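Local coordinates for protein TetR family transcriptional regulator (Streptomyces coelicolor, PDB 6SRN) that binds the furan signal 4-(hydroxymethyl)-2-propylfuran-3-carboxylic acid and, as a member of the TetR family, probably binds DNA to regulate transcription, at residues Ala79-His84 with Arg128-Arg133; Tyr85-Ala90 with Pro121-Gly126; Glu107-Arg112 with Thr148-Val153; Val153-Ala158 with Gly162-Gly167. One frame throughout, in Å; residues are numbered along the deposited sequence.

In the fold
Three contacts join helices and the fourth joins the end of helix 145-161 to the following loop, in a subunit without strands. Interactions 1 and 2, centres about 9 Å apart, both use helices 73-86 and 121-131, interaction 2 at the passage into helix 88-96; both touch the ligand, and interaction 2 is nested within interaction 1 along the chain. Interaction 3, centred about 13 Å from interaction 2, packs helix 102-119 on helix 145-161, meeting interaction 2 where Trp88 touches Met109 and Leu150. Interaction 4, centred about 30 Å from interaction 1, shares Val153 with interaction 3. The series runs from near helix 31-49, past the ligand pocket, to the far end of the C-terminal domain.

Interaction 1: residues Ala79-His84 with Arg128-Arg133; sequences AVVEEH and RLQSER. With LUB (4-(Hydroxymethyl)-2-propylfuran-3-carboxylic acid), chain B.
Gln130 NE2 is gripped by two acceptors, Pro141 O and Tyr85 OH, and the same amide lies against Val81, with NE2 3.7 Å from Val81 CG1. The Gln130 chain reaches this place with CG beside the backbone N (chi1 -66°) and a bend at chi2, which leaves the aliphatic part alongside the ligand: Gln130 CB is 3.5 Å from O13 of the furan's hydroxymethyl group.

Val81 divides its two methyls between neighbouring residues of helix 121-131. CG1 serves the Gln130 amide, while CG2 sits 3.8 Å from Leu129 CB and also touches Leu129 CD1. The preceding residue, Val80, meets Leu129 at about a right angle, Val80 CG1 lying 3.9 Å from Leu129 CD1. These valines and Leu129 are buried. Leu35 and Phe42 of helix 31-49 extend the apolar packing, and Ser39 also touches Val80, so the contact borders the helix that precedes the predicted helix-turn-helix.

His84 is set by its own helix. ND1 donates to Val81 O over 2.8 Å, with an N-H...O angle of 171°; the donor lies in the carbonyl plane on a lone pair, and the acceptor is close to the ring plane. This nearly straight bond fixes the ring's rotation and presents its other edge to the ligand, NE2 being 3.9 Å from C12.

No hydrogen bond links the two segments directly. The chemistry implies that apolar packing joins the helices, whereas His84 and Gln130, their polar ends pinned by backbone and pocket groups, line the pocket beside the ligand's hydroxymethyl end.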
# COMPACT_ATOMS: atom_id res chain seq x y z
N ALA A 79 17.45 -10.31 6.90
CA ALA A 79 17.02 -11.66 7.24
C ALA A 79 15.53 -11.71 7.64
O ALA A 79 14.85 -12.65 7.32
CB ALA A 79 17.88 -12.22 8.36
N VAL A 80 15.06 -10.71 8.36
CA VAL A 80 13.66 -10.62 8.74
C VAL A 80 12.79 -10.52 7.50
O VAL A 80 11.84 -11.27 7.34
CB VAL A 80 13.41 -9.40 9.67
CG1 VAL A 80 11.91 -9.14 9.85
CG2 VAL A 80 14.08 -9.65 11.02
N VAL A 81 13.11 -9.61 6.59
CA VAL A 81 12.29 -9.48 5.37
C VAL A 81 12.33 -10.76 4.53
O VAL A 81 11.31 -11.27 4.07
CB VAL A 81 12.73 -8.26 4.54
CG1 VAL A 81 11.98 -8.20 3.23
CG2 VAL A 81 12.50 -7.01 5.32
N GLU A 82 13.51 -11.32 4.36
CA GLU A 82 13.62 -12.57 3.57
C GLU A 82 12.77 -13.68 4.21
O GLU A 82 12.10 -14.46 3.51
CB GLU A 82 15.07 -13.05 3.45
CG GLU A 82 15.93 -12.26 2.55
CD GLU A 82 17.33 -12.88 2.59
OE1 GLU A 82 17.79 -13.48 3.60
OE2 GLU A 82 17.94 -12.84 1.56
N GLU A 83 12.78 -13.78 5.53
CA GLU A 83 12.06 -14.84 6.17
C GLU A 83 10.56 -14.68 5.98
O GLU A 83 9.84 -15.66 5.80
CB GLU A 83 12.42 -14.86 7.66
CG GLU A 83 11.52 -15.71 8.52
CD GLU A 83 11.39 -17.12 8.01
OE1 GLU A 83 12.37 -17.64 7.44
OE2 GLU A 83 10.29 -17.70 8.20
N HIS A 84 10.08 -13.44 6.03
CA HIS A 84 8.62 -13.23 5.93
C HIS A 84 8.12 -13.56 4.52
O HIS A 84 6.92 -13.79 4.35
CB HIS A 84 8.26 -11.83 6.47
CG HIS A 84 7.85 -10.79 5.47
ND1 HIS A 84 8.72 -10.24 4.54
CD2 HIS A 84 6.70 -10.12 5.32
CE1 HIS A 84 8.10 -9.31 3.84
NE2 HIS A 84 6.87 -9.20 4.31
N ARG A 128 6.78 -3.67 7.81
CA ARG A 128 7.22 -2.36 8.23
C ARG A 128 8.56 -2.00 7.64
O ARG A 128 8.76 -0.86 7.21
CB ARG A 128 7.27 -2.25 9.76
CG ARG A 128 7.67 -0.85 10.21
CD ARG A 128 7.26 -0.58 11.63
NE ARG A 128 7.61 0.81 11.99
CZ ARG A 128 7.27 1.38 13.15
NH1 ARG A 128 6.63 0.70 14.06
NH2 ARG A 128 7.58 2.66 13.38
N LEU A 129 9.50 -2.94 7.62
CA LEU A 129 10.81 -2.66 7.00
C LEU A 129 10.66 -2.31 5.52
O LEU A 129 11.29 -1.35 5.04
CB LEU A 129 11.73 -3.85 7.22
CG LEU A 129 12.09 -4.11 8.68
CD1 LEU A 129 12.72 -5.48 8.85
CD2 LEU A 129 13.02 -3.04 9.21
N GLN A 130 9.82 -3.05 4.79
CA GLN A 130 9.55 -2.72 3.37
C GLN A 130 8.82 -1.37 3.20
O GLN A 130 9.00 -0.67 2.18
CB GLN A 130 8.74 -3.79 2.69
CG GLN A 130 9.45 -5.11 2.53
CD GLN A 130 10.55 -5.08 1.51
OE1 GLN A 130 11.42 -4.19 1.54
NE2 GLN A 130 10.56 -6.04 0.63
N SER A 131 8.00 -0.99 4.18
CA SER A 131 7.31 0.30 4.12
C SER A 131 8.29 1.43 4.17
O SER A 131 8.04 2.51 3.60
CB SER A 131 6.34 0.50 5.31
OG SER A 131 7.02 1.11 6.42
N GLU A 132 9.39 1.20 4.90
CA GLU A 132 10.43 2.13 5.19
C GLU A 132 11.55 2.02 4.17
O GLU A 132 12.52 2.70 4.29
CB GLU A 132 10.97 1.92 6.62
CG GLU A 132 9.81 2.01 7.63
CD GLU A 132 10.16 2.02 9.10
OE1 GLU A 132 11.33 1.71 9.41
OE2 GLU A 132 9.21 2.31 9.92
N ARG A 133 11.38 1.23 3.11
CA ARG A 133 12.53 0.94 2.24
C ARG A 133 13.24 2.15 1.63
O ARG A 133 14.42 2.09 1.43
CB ARG A 133 12.20 -0.02 1.10
CG ARG A 133 11.18 0.53 0.11
CD ARG A 133 10.53 -0.54 -0.73
NE ARG A 133 11.45 -1.19 -1.65
CZ ARG A 133 11.63 -0.89 -2.94
NH1 ARG A 133 10.98 0.11 -3.55
NH2 ARG A 133 12.45 -1.63 -3.65
C2 LUB B . 2.54 -8.07 0.74
C4 LUB B . 4.14 -6.83 1.69
C5 LUB B . 3.04 -6.70 2.43
C6 LUB B . 1.63 -8.75 -0.20
O11 LUB B . 4.42 -8.96 -1.28
C9 LUB B . 4.78 -8.06 -0.48
O10 LUB B . 5.91 -7.47 -0.59
C3 LUB B . 3.89 -7.61 0.57
C12 LUB B . 5.47 -6.27 2.17
O13 LUB B . 6.05 -5.47 1.12
O1 LUB B . 1.97 -7.36 1.80
C7 LUB B . 1.29 -10.12 0.40
C8 LUB B . 0.40 -10.94 -0.52

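Interaction 2: residues Tyr85-Ala90 with Pro121-Gly126; sequences YARWPA and PVMQAG. With LUB (4-(Hydroxymethyl)-2-propylfuran-3-carboxylic acid), chain B.
Trp88 and Met123 form a Met-aromatic contact in which the sulfur approaches the indole at its rim. Met123 SD lies 4.7 Å from the centroid of the five-membered ring of Trp88 and 89° off the ring normal, essentially in the indole plane. The N-H points roughly at it: Trp88 NE1 to Met123 SD is 3.6 Å with an N-H...S angle of 150°, a weak hydrogen bond, and NE1 has a second weak acceptor in His84 O. Successive bends at chi2 and chi3 curl the methionine so that its terminal methyl comes near the same rim, displaced from the ring plane, with Met123 CE 3.7 Å from Trp88 CZ2. Ala116 of helix 102-119 touches both side chains, and Trp147 meets the indole with its ring plane at about 45°.

Arg87 is oriented differently, offering a face instead of an edge. Val122 CG1 lies over one face of its guanidinium, 3.6 Å from Arg87 NH2. The charge is held at two other places: NE bridges to Glu83 OE2 and NH1 to Asp120 OD2. The two acids probably restrain the rotation of the guanidinium on which the valine packs. A bend at chi3 (58°) turns the group into this position.

Tyr85, whose CB leads away from helix 121-131, belongs instead to the ligand pocket that this contact adjoins. The ligand's carboxylate carbon C9 lies at the ring edge, in its plane, and the phenol donates to that carboxylate, Tyr85 OH to O10 of the furan acid measuring 2.7 Å.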
# COMPACT_ATOMS: atom_id res chain seq x y z
N TYR A 85 9.01 -13.66 3.55
CA TYR A 85 8.68 -14.21 2.21
C TYR A 85 8.93 -15.70 2.07
O TYR A 85 8.10 -16.44 1.48
CB TYR A 85 9.43 -13.48 1.10
CG TYR A 85 9.10 -12.06 0.93
CD1 TYR A 85 7.79 -11.60 0.74
CD2 TYR A 85 10.13 -11.10 0.91
CE1 TYR A 85 7.52 -10.26 0.58
CE2 TYR A 85 9.84 -9.77 0.73
CZ TYR A 85 8.54 -9.33 0.55
OH TYR A 85 8.31 -7.97 0.42
N ALA A 86 10.05 -16.18 2.58
CA ALA A 86 10.52 -17.53 2.28
C ALA A 86 9.66 -18.60 2.90
O ALA A 86 9.70 -19.76 2.46
CB ALA A 86 11.95 -17.70 2.74
N ARG A 87 8.91 -18.26 3.92
CA ARG A 87 8.01 -19.18 4.55
C ARG A 87 6.79 -19.70 3.73
O ARG A 87 6.22 -20.72 4.02
CB ARG A 87 7.59 -18.60 5.90
CG ARG A 87 6.86 -17.26 5.84
CD ARG A 87 6.39 -16.85 7.23
NE ARG A 87 7.47 -16.76 8.19
CZ ARG A 87 7.29 -16.46 9.47
NH1 ARG A 87 6.06 -16.17 9.89
NH2 ARG A 87 8.30 -16.44 10.29
N TRP A 88 6.46 -19.01 2.66
CA TRP A 88 5.17 -19.21 1.99
C TRP A 88 5.08 -20.36 0.99
O TRP A 88 4.06 -21.02 0.90
CB TRP A 88 4.67 -17.85 1.44
CG TRP A 88 4.32 -16.98 2.59
CD1 TRP A 88 5.04 -15.94 3.08
CD2 TRP A 88 3.18 -17.11 3.44
NE1 TRP A 88 4.44 -15.41 4.20
CE2 TRP A 88 3.29 -16.11 4.46
CE3 TRP A 88 2.08 -17.98 3.46
CZ2 TRP A 88 2.37 -15.99 5.48
CZ3 TRP A 88 1.16 -17.85 4.47
CH2 TRP A 88 1.29 -16.83 5.46
N PRO A 89 6.17 -20.64 0.25
CA PRO A 89 6.15 -21.83 -0.61
C PRO A 89 5.76 -23.13 0.12
O PRO A 89 4.94 -23.89 -0.41
CB PRO A 89 7.58 -21.88 -1.17
CG PRO A 89 7.97 -20.42 -1.22
CD PRO A 89 7.38 -19.83 0.03
N ALA A 90 6.30 -23.35 1.32
CA ALA A 90 5.94 -24.53 2.11
C ALA A 90 4.46 -24.56 2.49
O ALA A 90 3.85 -25.64 2.50
CB ALA A 90 6.82 -24.62 3.35
N PRO A 121 4.86 -11.39 14.55
CA PRO A 121 5.82 -10.33 14.46
C PRO A 121 6.73 -10.35 13.24
O PRO A 121 7.16 -9.27 12.78
CB PRO A 121 6.64 -10.50 15.72
CG PRO A 121 5.72 -11.14 16.71
CD PRO A 121 4.90 -12.07 15.87
N VAL A 122 7.11 -11.53 12.76
CA VAL A 122 8.01 -11.56 11.59
C VAL A 122 7.32 -10.92 10.36
O VAL A 122 7.95 -10.22 9.57
CB VAL A 122 8.51 -12.98 11.29
CG1 VAL A 122 9.34 -13.01 10.01
CG2 VAL A 122 9.30 -13.49 12.48
N MET A 123 6.02 -11.21 10.20
CA MET A 123 5.28 -10.59 9.10
C MET A 123 5.11 -9.11 9.31
O MET A 123 5.24 -8.34 8.35
CB MET A 123 3.93 -11.28 8.95
CG MET A 123 4.00 -12.76 8.60
SD MET A 123 4.59 -13.03 6.89
CE MET A 123 3.18 -12.48 6.07
N GLN A 124 4.79 -8.70 10.53
CA GLN A 124 4.59 -7.30 10.78
C GLN A 124 5.89 -6.52 10.55
O GLN A 124 5.91 -5.43 10.00
CB GLN A 124 4.09 -7.10 12.20
CG GLN A 124 2.74 -7.78 12.44
CD GLN A 124 2.36 -7.93 13.88
OE1 GLN A 124 3.12 -7.64 14.78
NE2 GLN A 124 1.15 -8.39 14.09
N ALA A 125 7.00 -7.10 10.98
CA ALA A 125 8.30 -6.50 10.81
C ALA A 125 8.71 -6.45 9.35
O ALA A 125 9.23 -5.46 8.86
CB ALA A 125 9.34 -7.24 11.61
N GLY A 126 8.46 -7.55 8.63
CA GLY A 126 8.79 -7.58 7.20
C GLY A 126 8.09 -6.47 6.47
O GLY A 126 8.70 -5.76 5.68
C2 LUB B . 2.54 -8.07 0.74
C4 LUB B . 4.14 -6.83 1.69
C5 LUB B . 3.04 -6.70 2.43
C6 LUB B . 1.63 -8.75 -0.20
O11 LUB B . 4.42 -8.96 -1.28
C9 LUB B . 4.78 -8.06 -0.48
O10 LUB B . 5.91 -7.47 -0.59
C3 LUB B . 3.89 -7.61 0.57
C12 LUB B . 5.47 -6.27 2.17
O13 LUB B . 6.05 -5.47 1.12
O1 LUB B . 1.97 -7.36 1.80
C7 LUB B . 1.29 -10.12 0.40
C8 LUB B . 0.40 -10.94 -0.52

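Interaction 3: residues Glu107-Arg112 with Thr148-Val153; sequences EEMLHR and THLLEV
Met109 and Leu150 touch where helix 102-119 runs roughly antiparallel to helix 145-161, within the helical ligand-binding domain of the TetR fold. The segment axes make an angle of 148° and approach to 11.5 Å, a spacing bridged by long side chains.

In the first shell, Met109 CE lies 3.7 Å from Leu150 CD2, the two side chains crossing at about a right angle. Bends at chi2 (-73°) and chi3 fold the methionine so that its methyl, more than its sulfur, makes this contact. Leu151 fits beside it and uses both branches: CD2 is directed to Met109 CB at 4.4 Å, and CD1 to Leu110 CD2 at 4.2 Å. The contact is wholly apolar, with no hydrogen bond between the segments.

Further out, Trp147 touches both Met109 and Leu110, while Met92 and Ile95 of helix 88-96 pack on Met109. Leu110 also meets Phe181 and Trp201 and touches the bound furan acid, so the packing here backs one wall of the pocket.

On another side of helix 102-119, Glu108 joins two neighbours. His111 ND1 donates to its OE1 over 2.8 Å, reaching it on the syn side but tilted out of the carboxylate plane. Arg112, also bridged to Glu94, completes the group: its NE meets Glu108 OE2 at 3.0 Å with an N-H...O angle of 168°, on the anti lone pair.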
# COMPACT_ATOMS: atom_id res chain seq x y z
N GLU A 107 -6.88 -18.57 -2.65
CA GLU A 107 -7.71 -18.03 -1.60
C GLU A 107 -7.16 -18.35 -0.21
O GLU A 107 -7.08 -17.45 0.65
CB GLU A 107 -9.12 -18.58 -1.67
CG GLU A 107 -9.99 -18.04 -2.74
CD GLU A 107 -11.36 -18.65 -2.49
OE1 GLU A 107 -12.04 -18.21 -1.50
OE2 GLU A 107 -11.66 -19.61 -3.19
N GLU A 108 -6.79 -19.61 0.02
CA GLU A 108 -6.37 -20.02 1.35
C GLU A 108 -4.99 -19.42 1.68
O GLU A 108 -4.71 -19.07 2.85
CB GLU A 108 -6.37 -21.53 1.52
CG GLU A 108 -5.94 -22.01 2.89
CD GLU A 108 -6.72 -21.49 4.09
OE1 GLU A 108 -7.84 -20.95 3.93
OE2 GLU A 108 -6.18 -21.67 5.20
N MET A 109 -4.12 -19.29 0.69
CA MET A 109 -2.84 -18.61 0.94
C MET A 109 -3.04 -17.19 1.44
O MET A 109 -2.38 -16.74 2.38
CB MET A 109 -1.99 -18.61 -0.33
CG MET A 109 -1.43 -19.98 -0.63
SD MET A 109 -0.12 -20.45 0.46
CE MET A 109 1.19 -19.36 -0.11
N LEU A 110 -3.96 -16.47 0.80
CA LEU A 110 -4.18 -15.07 1.18
C LEU A 110 -4.92 -14.98 2.55
O LEU A 110 -4.66 -14.09 3.35
CB LEU A 110 -4.89 -14.27 0.06
CG LEU A 110 -4.02 -14.15 -1.20
CD1 LEU A 110 -4.89 -13.60 -2.33
CD2 LEU A 110 -2.81 -13.24 -0.97
N HIS A 111 -5.81 -15.92 2.82
CA HIS A 111 -6.40 -16.04 4.16
C HIS A 111 -5.31 -16.20 5.20
O HIS A 111 -5.28 -15.49 6.21
CB HIS A 111 -7.30 -17.29 4.13
CG HIS A 111 -8.01 -17.60 5.40
ND1 HIS A 111 -8.54 -18.86 5.63
CD2 HIS A 111 -8.19 -16.91 6.54
CE1 HIS A 111 -9.11 -18.87 6.84
NE2 HIS A 111 -8.93 -17.69 7.40
N ARG A 112 -4.39 -17.13 4.97
CA ARG A 112 -3.32 -17.35 5.90
C ARG A 112 -2.39 -16.12 6.02
O ARG A 112 -1.93 -15.79 7.11
CB ARG A 112 -2.53 -18.61 5.47
CG ARG A 112 -3.26 -19.89 5.78
CD ARG A 112 -2.44 -21.12 5.48
NE ARG A 112 -3.31 -22.29 5.55
CZ ARG A 112 -2.90 -23.55 5.60
NH1 ARG A 112 -1.61 -23.84 5.58
NH2 ARG A 112 -3.82 -24.52 5.66
N THR A 148 3.89 -12.47 -6.14
CA THR A 148 3.36 -12.49 -7.49
C THR A 148 3.75 -13.78 -8.21
O THR A 148 2.86 -14.44 -8.77
CB THR A 148 3.73 -11.22 -8.26
OG1 THR A 148 3.27 -10.07 -7.52
CG2 THR A 148 3.06 -11.22 -9.65
N HIS A 149 5.03 -14.13 -8.14
CA HIS A 149 5.53 -15.36 -8.75
C HIS A 149 4.92 -16.59 -8.12
O HIS A 149 4.56 -17.57 -8.82
CB HIS A 149 7.05 -15.40 -8.68
CG HIS A 149 7.70 -14.66 -9.80
ND1 HIS A 149 8.77 -13.81 -9.64
CD2 HIS A 149 7.42 -14.67 -11.13
CE1 HIS A 149 9.13 -13.33 -10.82
NE2 HIS A 149 8.31 -13.82 -11.74
N LEU A 150 4.77 -16.56 -6.80
CA LEU A 150 4.18 -17.67 -6.09
C LEU A 150 2.76 -17.97 -6.54
O LEU A 150 2.42 -19.10 -6.86
CB LEU A 150 4.28 -17.44 -4.57
CG LEU A 150 3.83 -18.58 -3.67
CD1 LEU A 150 4.64 -19.84 -3.89
CD2 LEU A 150 3.92 -18.13 -2.22
N LEU A 151 1.92 -16.95 -6.65
CA LEU A 151 0.49 -17.13 -6.96
C LEU A 151 0.22 -17.37 -8.45
O LEU A 151 -0.77 -17.95 -8.86
CB LEU A 151 -0.32 -15.91 -6.52
CG LEU A 151 -0.34 -15.64 -5.00
CD1 LEU A 151 -1.29 -14.50 -4.70
CD2 LEU A 151 -0.72 -16.88 -4.22
N GLU A 152 1.11 -16.89 -9.29
CA GLU A 152 0.92 -17.07 -10.73
C GLU A 152 0.76 -18.55 -11.14
O GLU A 152 0.01 -18.87 -12.06
CB GLU A 152 2.15 -16.46 -11.42
CG GLU A 152 1.91 -15.83 -12.74
CD GLU A 152 3.17 -15.12 -13.23
OE1 GLU A 152 4.30 -15.28 -12.65
OE2 GLU A 152 3.02 -14.35 -14.17
N VAL A 153 1.50 -19.44 -10.48
CA VAL A 153 1.50 -20.85 -10.79
C VAL A 153 0.11 -21.49 -10.63
O VAL A 153 -0.45 -22.02 -11.63
CB VAL A 153 2.55 -21.62 -9.99
CG1 VAL A 153 2.47 -23.13 -10.27
CG2 VAL A 153 3.94 -21.11 -10.34

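Interaction 4: residues Val153-Ala158 with Gly162-Gly167; sequences VPLQDA and GQLRAG
Leu155 and Leu164 bring the helical segment 153-158 against the loop that follows. In sequence order, Pro154 comes first: the helix is kinked there, because its N makes no bond to the preceding turn. Leu155 then touches the loop twice, its CD2 4.2 Å from Leu164 CD1 and its carbonyl O 3.6 Å from Leu164 CD2. Pro170, Ala173 and Ala174 pack on Leu155 as well, so Leu155, which Leu164 touches, also packs against helix 170-192.

One turn later comes Ala158, the centre of the contact. Its O accepts from Gln163 N over 2.9 Å at an N-H...O angle of 149°, and receives a weak second bond from Leu164 N at 3.4 Å. Its CB lies 4.1 Å from Leu164 CD1 and 3.9 Å from Gln163 OE1. The Gln163 amide is itself fixed by Leu103 N, which binds OE1, and Thr101 OG1, which binds NE2, tying the loop to the start of helix 102-119.

Gly162 turns the chain with a positive phi of 84°, and two bonds run back into the last helical turn, that from Gln163 N to Ala158 O being the 6-to-1 bond. Together these features identify a Schellman motif ending helix 145-161.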
# COMPACT_ATOMS: atom_id res chain seq x y z
N VAL A 153 1.50 -19.44 -10.48
CA VAL A 153 1.50 -20.85 -10.79
C VAL A 153 0.11 -21.49 -10.63
O VAL A 153 -0.45 -22.02 -11.63
CB VAL A 153 2.55 -21.62 -9.99
CG1 VAL A 153 2.47 -23.13 -10.27
CG2 VAL A 153 3.94 -21.11 -10.34
N PRO A 154 -0.49 -21.45 -9.42
CA PRO A 154 -1.88 -21.93 -9.35
C PRO A 154 -2.87 -21.19 -10.20
O PRO A 154 -3.83 -21.78 -10.66
CB PRO A 154 -2.23 -21.82 -7.85
CG PRO A 154 -1.25 -20.87 -7.32
CD PRO A 154 0.02 -21.08 -8.09
N LEU A 155 -2.65 -19.90 -10.45
CA LEU A 155 -3.54 -19.19 -11.32
C LEU A 155 -3.43 -19.68 -12.77
O LEU A 155 -4.44 -19.70 -13.47
CB LEU A 155 -3.25 -17.69 -11.23
CG LEU A 155 -3.76 -17.05 -9.93
CD1 LEU A 155 -3.14 -15.66 -9.79
CD2 LEU A 155 -5.26 -16.99 -9.84
N GLN A 156 -2.23 -20.07 -13.21
CA GLN A 156 -2.07 -20.72 -14.53
C GLN A 156 -2.82 -22.01 -14.58
O GLN A 156 -3.47 -22.32 -15.58
CB GLN A 156 -0.61 -20.96 -14.88
CG GLN A 156 -0.41 -21.60 -16.24
CD GLN A 156 -1.00 -20.76 -17.37
OE1 GLN A 156 -0.92 -19.53 -17.36
NE2 GLN A 156 -1.60 -21.44 -18.36
N ASP A 157 -2.71 -22.81 -13.53
CA ASP A 157 -3.46 -24.06 -13.48
C ASP A 157 -4.97 -23.82 -13.53
O ASP A 157 -5.72 -24.58 -14.14
CB ASP A 157 -3.12 -24.85 -12.21
CG ASP A 157 -1.70 -25.46 -12.26
OD1 ASP A 157 -1.04 -25.49 -13.33
OD2 ASP A 157 -1.26 -25.89 -11.19
N ALA A 158 -5.41 -22.77 -12.82
CA ALA A 158 -6.83 -22.43 -12.80
C ALA A 158 -7.30 -22.11 -14.21
O ALA A 158 -8.37 -22.55 -14.62
CB ALA A 158 -7.09 -21.22 -11.88
N GLY A 162 -10.01 -24.39 -16.62
CA GLY A 162 -11.34 -23.81 -16.85
C GLY A 162 -11.99 -23.21 -15.62
O GLY A 162 -13.20 -22.93 -15.59
N GLN A 163 -11.20 -22.97 -14.57
CA GLN A 163 -11.73 -22.42 -13.34
C GLN A 163 -11.80 -20.90 -13.37
O GLN A 163 -12.57 -20.24 -12.65
CB GLN A 163 -10.81 -22.92 -12.20
CG GLN A 163 -11.31 -22.60 -10.82
CD GLN A 163 -10.55 -23.33 -9.73
OE1 GLN A 163 -9.34 -23.57 -9.79
NE2 GLN A 163 -11.29 -23.69 -8.70
N LEU A 164 -10.95 -20.32 -14.21
CA LEU A 164 -10.73 -18.88 -14.23
C LEU A 164 -11.59 -18.32 -15.37
O LEU A 164 -11.66 -18.91 -16.46
CB LEU A 164 -9.24 -18.63 -14.43
CG LEU A 164 -8.51 -17.42 -13.90
CD1 LEU A 164 -8.57 -17.43 -12.38
CD2 LEU A 164 -7.08 -17.45 -14.39
N ARG A 165 -12.30 -17.23 -15.12
CA ARG A 165 -13.13 -16.57 -16.14
C ARG A 165 -12.35 -16.31 -17.44
O ARG A 165 -11.17 -15.93 -17.43
CB ARG A 165 -13.78 -15.26 -15.61
CG ARG A 165 -14.49 -14.38 -16.64
CD ARG A 165 -15.30 -13.25 -16.01
NE ARG A 165 -14.45 -12.36 -15.22
CZ ARG A 165 -13.91 -11.21 -15.62
NH1 ARG A 165 -14.07 -10.71 -16.84
NH2 ARG A 165 -13.15 -10.52 -14.80
N ALA A 166 -13.05 -16.51 -18.56
CA ALA A 166 -12.47 -16.36 -19.88
C ALA A 166 -11.91 -14.98 -20.06
O ALA A 166 -12.55 -13.96 -19.72
CB ALA A 166 -13.50 -16.64 -20.97
N GLY A 167 -10.68 -14.95 -20.56
CA GLY A 167 -10.00 -13.72 -20.87
C GLY A 167 -9.13 -13.20 -19.74
O GLY A 167 -8.32 -12.31 -19.97